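PDB 7BNT: predicted ancestral HMA domain of Pik-1 from Oryza spp., which probably binds AVR-Pik effectors of the rice blast fungus, as do the HMA domains integrated in the rice immune receptor Pik-1. Local coordinates for residues S21-L26 with D44-V49; L26-S29 with S35-L38. One frame throughout, in Å; residues are numbered along the deposited sequence.

How the interactions relate
The two contacts illustrate how one helix can be laid across two neighbouring strands of a sheet. Both use helix 17-28, share Leu26 and have centres about 4 Å apart: interaction 1 sets 21-26 on strand 45-50, interaction 2 sets the following residues on strand 33-39. The strands themselves are joined by probable backbone hydrogen bonds, Glu47 N to Ala37 O at 2.8 Å and Val49 N to Ser35 O at 3.0 Å, and Val27 and Met24 each pack on both strands. On the sheet face turned from the helix, Lys45, Glu47 and Ser35 bond to the chain of another protein, while both contacts also touch the second HMA subunit.

Interaction 1. Residues S21-L26 with D44-V49; sequences SKAMAL and DKIEVV
Ile46 carries the whole strand side of this buried apolar contact, meeting Ala23 and Met24 on the overlying helix. Its CG1 branch lies anti to its own carbonyl carbon (chi1 -57°) and continues extended, which sends the terminal methyl up against the helix backbone. There CD1 comes to 3.7 Å from both Ala23 C and Met24 N, and so sits at the peptide link between the two residues; Ala23 CB flanks the same methyl, 3.8 Å from Ile46 CD1. The thioether of Met24 passes aslant over the isoleucine chain, SD lying 3.9 Å from Ile46 CG1 and 4.1 Å from Ile46 CG2. A bend at chi2 (-73°) brings the sulfur there, although Met24 is modelled in two conformers and this detail applies to one of them. Val12 and, from helix 55-65, Leu62 also pack on Ala23.

The polar interactions lie away from the helix, around the start and the far face of the strand. Lys45 NZ forms a salt bridge with Asp44 OD1 at 2.9 Å, reaching the syn side of the carboxylate some 22° out of its plane. Lys45 also has an acidic partner on the chain of another protein, and Glu47 OE1 bonds to a polar side chain there, so this strand serves the core with one face and the binding partner with the other.

Asp44 and Lys45 together face Val39 in a classic beta bulge at the start of the strand, and Ile46, just after it, packs in the helix-on-sheet layer of the ferredoxin-like βαββαβ fold of HMA domains.

Interaction 2. Residues L26-S29 with S35-L38; sequences LVAS and SVAL. With EDO (1,2-ethanediol), chain D.
In Val27 the CG1 methyl stands anti to the backbone N (chi1 177°), while in Val36 it is anti to the carbonyl carbon (chi1 -65°), and these two settings bring the CG1 methyls together at 3.6 Å between Val27 and Val36. The branches run past one another in opposite directions, so a single methyl from each makes the contact. Val36 CG1 also lies below the helix backbone, 4.1 Å from Ala28 CA. Its other methyl, CG2, occupies the hindered site between backbone N and carbonyl carbon and faces Ala28 CB at 4.2 Å. The small alanine thus lets the helix come close to the strand, with 6.3 Å between Ala28 CA and Val36 CA.

Past this apolar patch, Ser29 OG turns back to donate to Leu26 O at 2.8 Å, meeting it at a C=O angle of 122°. Thr30 OG1 bonds to the same carbonyl, so two hydroxyls meet one backbone oxygen here. An ethanediol, probably from the crystallisation liquor, sits beside this turn, with O1 3.1 Å from Ser29 O, and is hydrogen-bonded to Thr30 O and Val33 O.

At the subunit interface, Ala28 packs on Ala28 of the second subunit, and residues 35-37 pair antiparallel with a strand of that subunit. The contact packs helix 17-28 on strand 33-39, which follows it in the chain, within the ferredoxin-like fold, beside a subunit boundary across which the sheet runs on.

Interaction 1. Residues S21-L26 with D44-V49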
ATOM      1  N   SER B  21       8.020   4.686   9.156  1.00 20.19           N
ATOM      2  CA  SER B  21       6.941   5.668   9.399  1.00 20.59           C
ATOM      3  C   SER B  21       7.212   7.013   8.693  1.00 19.96           C
ATOM      4  O   SER B  21       6.234   7.616   8.177  1.00 21.09           O
ATOM      5  CB  SER B  21       6.740   5.830  10.870  1.00 21.60           C
ATOM      6  OG  SER B  21       6.134   4.662  11.424  1.00 22.85           O
ATOM      7  N   LYS B  22       8.470   7.468   8.639  1.00 19.27           N
ATOM      8  CA  LYS B  22       8.863   8.683   7.874  1.00 19.60           C
ATOM      9  C   LYS B  22       8.537   8.451   6.381  1.00 18.30           C
ATOM     10  O   LYS B  22       8.044   9.366   5.705  1.00 18.44           O
ATOM     11  CB  LYS B  22      10.340   9.006   8.096  1.00 23.10           C
ATOM     12  CG  LYS B  22      10.801  10.302   7.466  1.00 30.19           C
ATOM     13  CD  LYS B  22      12.148  10.809   7.967  1.00 40.03           C
ATOM     14  CE  LYS B  22      12.488  12.168   7.377  1.00 49.97           C
ATOM     15  NZ  LYS B  22      13.320  12.996   8.281  1.00 59.29           N
ATOM     16  N   ALA B  23       8.811   7.254   5.855  1.00 17.91           N
ATOM     17  CA  ALA B  23       8.531   6.923   4.445  1.00 17.12           C
ATOM     18  C   ALA B  23       7.011   6.972   4.219  1.00 17.33           C
ATOM     19  O   ALA B  23       6.564   7.563   3.238  1.00 17.55           O
ATOM     20  CB  ALA B  23       9.114   5.588   4.077  1.00 17.87           C
ATOM     21  N   MET B  24       6.249   6.357   5.131  0.50 17.70           N
ATOM     22  CA  MET B  24       4.764   6.356   5.096  0.50 17.46           C
ATOM     23  C   MET B  24       4.260   7.802   5.063  0.50 18.35           C
ATOM     24  O   MET B  24       3.407   8.125   4.229  0.50 18.41           O
ATOM     25  CB  MET B  24       4.184   5.613   6.303  0.50 19.07           C
ATOM     26  CG  MET B  24       4.205   4.092   6.156  0.50 18.76           C
ATOM     27  SD  MET B  24       2.968   3.443   4.986  0.50 19.20           S
ATOM     28  CE  MET B  24       1.517   3.409   6.022  0.50 18.64           C
ATOM     29  N   ALA B  25       4.793   8.645   5.938  1.00 17.68           N
ATOM     30  CA  ALA B  25       4.376  10.054   6.052  1.00 17.66           C
ATOM     31  C   ALA B  25       4.676  10.805   4.755  1.00 17.30           C
ATOM     32  O   ALA B  25       3.803  11.561   4.260  1.00 18.15           O
ATOM     33  CB  ALA B  25       5.064  10.727   7.208  1.00 18.64           C
ATOM     34  N   LEU B  26       5.863  10.602   4.202  1.00 16.98           N
ATOM     35  CA  LEU B  26       6.242  11.293   2.948  1.00 17.35           C
ATOM     36  C   LEU B  26       5.267  10.882   1.850  1.00 16.92           C
ATOM     37  O   LEU B  26       4.722  11.769   1.136  1.00 19.06           O
ATOM     38  CB  LEU B  26       7.690  10.989   2.588  1.00 19.41           C
ATOM     39  CG  LEU B  26       8.205  11.709   1.344  1.00 20.27           C
ATOM     40  CD1 LEU B  26       9.721  11.834   1.401  1.00 24.09           C
ATOM     41  CD2 LEU B  26       7.804  11.008   0.054  1.00 23.72           C
ATOM     42  N   ASP B  44       7.741  -4.288   4.280  1.00 16.43           N
ATOM     43  CA  ASP B  44       8.878  -3.424   3.877  1.00 17.88           C
ATOM     44  C   ASP B  44       8.540  -2.653   2.599  1.00 16.61           C
ATOM     45  O   ASP B  44       9.451  -2.070   1.973  1.00 18.49           O
ATOM     46  CB  ASP B  44      10.132  -4.278   3.682  1.00 21.59           C
ATOM     47  CG  ASP B  44      10.034  -5.404   2.672  1.00 23.16           C
ATOM     48  OD1 ASP B  44       8.918  -5.695   2.218  1.00 21.78           O
ATOM     49  OD2 ASP B  44      11.118  -5.993   2.352  1.00 27.71           O
ATOM     50  N   LYS B  45       7.285  -2.669   2.193  1.00 16.26           N
ATOM     51  CA  LYS B  45       6.868  -1.987   0.963  1.00 15.39           C
ATOM     52  C   LYS B  45       5.652  -1.146   1.266  1.00 14.36           C
ATOM     53  O   LYS B  45       4.830  -1.537   2.085  1.00 16.78           O
ATOM     54  CB  LYS B  45       6.585  -3.003  -0.133  1.00 18.16           C
ATOM     55  CG  LYS B  45       7.795  -3.839  -0.511  1.00 19.87           C
ATOM     56  CD  LYS B  45       7.437  -5.102  -1.182  1.00 22.02           C
ATOM     57  CE  LYS B  45       8.647  -5.957  -1.433  1.00 22.94           C
ATOM     58  NZ  LYS B  45       8.791  -7.003  -0.419  1.00 25.77           N
ATOM     59  N   ILE B  46       5.574  -0.025   0.568  1.00 14.73           N
ATOM     60  CA  ILE B  46       4.411   0.873   0.634  1.00 16.41           C
ATOM     61  C   ILE B  46       3.675   0.745  -0.682  1.00 14.86           C
ATOM     62  O   ILE B  46       4.262   0.944  -1.751  1.00 15.00           O
ATOM     63  CB  ILE B  46       4.807   2.326   0.923  1.00 18.13           C
ATOM     64  CG1 ILE B  46       5.610   2.453   2.222  1.00 22.99           C
ATOM     65  CG2 ILE B  46       3.566   3.221   0.934  1.00 22.23           C
ATOM     66  CD1 ILE B  46       6.162   3.831   2.442  1.00 29.74           C
ATOM     67  N   GLU B  47       2.418   0.355  -0.572  1.00 14.50           N
ATOM     68  CA  GLU B  47       1.489   0.356  -1.717  1.00 14.08           C
ATOM     69  C   GLU B  47       0.697   1.654  -1.678  1.00 14.00           C
ATOM     70  O   GLU B  47       0.060   1.948  -0.657  1.00 14.82           O
ATOM     71  CB  GLU B  47       0.577  -0.839  -1.592  1.00 16.43           C
ATOM     72  CG  GLU B  47      -0.267  -1.121  -2.787  1.00 16.37           C
ATOM     73  CD  GLU B  47      -0.959  -2.464  -2.529  1.00 19.35           C
ATOM     74  OE1 GLU B  47      -2.020  -2.485  -1.885  1.00 18.11           O
ATOM     75  OE2 GLU B  47      -0.382  -3.526  -2.883  1.00 23.55           O
ATOM     76  N   VAL B  48       0.758   2.422  -2.752  0.50 13.56           N
ATOM     77  CA  VAL B  48       0.064   3.733  -2.780  0.50 13.76           C
ATOM     78  C   VAL B  48      -0.855   3.749  -3.993  0.50 13.64           C
ATOM     79  O   VAL B  48      -0.471   3.274  -5.076  0.50 16.38           O
ATOM     80  CB  VAL B  48       1.037   4.920  -2.757  0.50 16.02           C
ATOM     81  CG1 VAL B  48       2.016   4.849  -3.903  0.50 15.51           C
ATOM     82  CG2 VAL B  48       0.295   6.244  -2.762  0.50 15.45           C
ATOM     83  N   VAL B  49      -2.049   4.284  -3.751  1.00 13.36           N
ATOM     84  CA  VAL B  49      -3.138   4.399  -4.742  1.00 13.53           C
ATOM     85  C   VAL B  49      -3.514   5.874  -4.842  1.00 14.49           C
ATOM     86  O   VAL B  49      -3.648   6.569  -3.821  1.00 15.29           O
ATOM     87  CB  VAL B  49      -4.332   3.519  -4.370  1.00 13.79           C
ATOM     88  CG1 VAL B  49      -5.563   3.810  -5.205  1.00 15.85           C
ATOM     89  CG2 VAL B  49      -3.939   2.070  -4.486  1.00 15.21           C
TER

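Interaction 2. Residues L26-S29 with S35-L38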
ATOM      1  N   LEU B  26       5.863  10.602   4.202  1.00 16.98           N
ATOM      2  CA  LEU B  26       6.242  11.293   2.948  1.00 17.35           C
ATOM      3  C   LEU B  26       5.267  10.882   1.850  1.00 16.92           C
ATOM      4  O   LEU B  26       4.722  11.769   1.136  1.00 19.06           O
ATOM      5  CB  LEU B  26       7.690  10.989   2.588  1.00 19.41           C
ATOM      6  CG  LEU B  26       8.205  11.709   1.344  1.00 20.27           C
ATOM      7  CD1 LEU B  26       9.721  11.834   1.401  1.00 24.09           C
ATOM      8  CD2 LEU B  26       7.804  11.008   0.054  1.00 23.72           C
ATOM      9  N   VAL B  27       5.033   9.581   1.681  1.00 16.79           N
ATOM     10  CA  VAL B  27       4.134   9.134   0.588  1.00 18.18           C
ATOM     11  C   VAL B  27       2.731   9.674   0.850  1.00 18.17           C
ATOM     12  O   VAL B  27       2.123  10.238  -0.073  1.00 19.49           O
ATOM     13  CB  VAL B  27       4.159   7.612   0.432  1.00 18.13           C
ATOM     14  CG1 VAL B  27       3.166   7.190  -0.637  1.00 19.51           C
ATOM     15  CG2 VAL B  27       5.577   7.138   0.116  1.00 18.86           C
ATOM     16  N   ALA B  28       2.220   9.521   2.063  1.00 18.01           N
ATOM     17  CA  ALA B  28       0.840   9.926   2.386  1.00 19.70           C
ATOM     18  C   ALA B  28       0.646  11.435   2.092  1.00 20.48           C
ATOM     19  O   ALA B  28      -0.468  11.806   1.747  1.00 24.89           O
ATOM     20  CB  ALA B  28       0.524   9.593   3.821  1.00 19.67           C
ATOM     21  N   SER B  29       1.689  12.253   2.287  1.00 19.93           N
ATOM     22  CA  SER B  29       1.760  13.731   2.162  1.00 23.32           C
ATOM     23  C   SER B  29       1.731  14.166   0.689  1.00 22.23           C
ATOM     24  O   SER B  29       1.530  15.381   0.444  1.00 24.20           O
ATOM     25  CB  SER B  29       3.002  14.297   2.899  1.00 23.96           C
ATOM     26  OG  SER B  29       4.183  14.310   2.081  1.00 27.06           O
ATOM     27  N   SER B  35      -4.544   6.681  -0.761  1.00 14.68           N
ATOM     28  CA  SER B  35      -4.351   5.700   0.315  1.00 14.33           C
ATOM     29  C   SER B  35      -2.954   5.109   0.224  1.00 13.93           C
ATOM     30  O   SER B  35      -2.384   5.011  -0.873  1.00 14.47           O
ATOM     31  CB  SER B  35      -5.431   4.632   0.328  1.00 16.94           C
ATOM     32  OG  SER B  35      -5.558   4.040  -0.948  1.00 16.78           O
ATOM     33  N   VAL B  36      -2.485   4.660   1.387  1.00 14.60           N
ATOM     34  CA  VAL B  36      -1.152   4.021   1.504  1.00 14.87           C
ATOM     35  C   VAL B  36      -1.315   2.840   2.449  1.00 13.92           C
ATOM     36  O   VAL B  36      -2.070   2.934   3.419  1.00 16.50           O
ATOM     37  CB  VAL B  36      -0.064   4.968   2.047  1.00 17.43           C
ATOM     38  CG1 VAL B  36       0.178   6.092   1.076  1.00 19.96           C
ATOM     39  CG2 VAL B  36      -0.398   5.506   3.416  1.00 20.87           C
ATOM     40  N   ALA B  37      -0.547   1.784   2.207  1.00 13.67           N
ATOM     41  CA  ALA B  37      -0.528   0.617   3.113  1.00 13.75           C
ATOM     42  C   ALA B  37       0.844  -0.030   3.100  1.00 13.83           C
ATOM     43  O   ALA B  37       1.501  -0.093   2.059  1.00 15.05           O
ATOM     44  CB  ALA B  37      -1.586  -0.390   2.714  1.00 14.75           C
ATOM     45  N   LEU B  38       1.228  -0.542   4.259  1.00 13.68           N
ATOM     46  CA  LEU B  38       2.412  -1.412   4.357  1.00 14.89           C
ATOM     47  C   LEU B  38       2.041  -2.809   3.857  1.00 16.45           C
ATOM     48  O   LEU B  38       1.095  -3.412   4.366  1.00 22.01           O
ATOM     49  CB  LEU B  38       2.904  -1.492   5.787  1.00 18.58           C
ATOM     50  CG  LEU B  38       3.595  -0.251   6.280  1.00 20.43           C
ATOM     51  CD1 LEU B  38       3.909  -0.420   7.762  1.00 23.88           C
ATOM     52  CD2 LEU B  38       4.866  -0.009   5.484  1.00 22.49           C
TER
HETATM   53  C1  EDO D 301      -2.836  14.287   0.855  0.50 29.63           C
HETATM   54  O1  EDO D 301      -1.481  14.563   0.544  0.50 30.90           O
HETATM   55  C2  EDO D 301      -3.682  14.180  -0.359  0.50 31.99           C
HETATM   56  O2  EDO D 301      -3.027  13.518  -1.445  0.50 23.53           O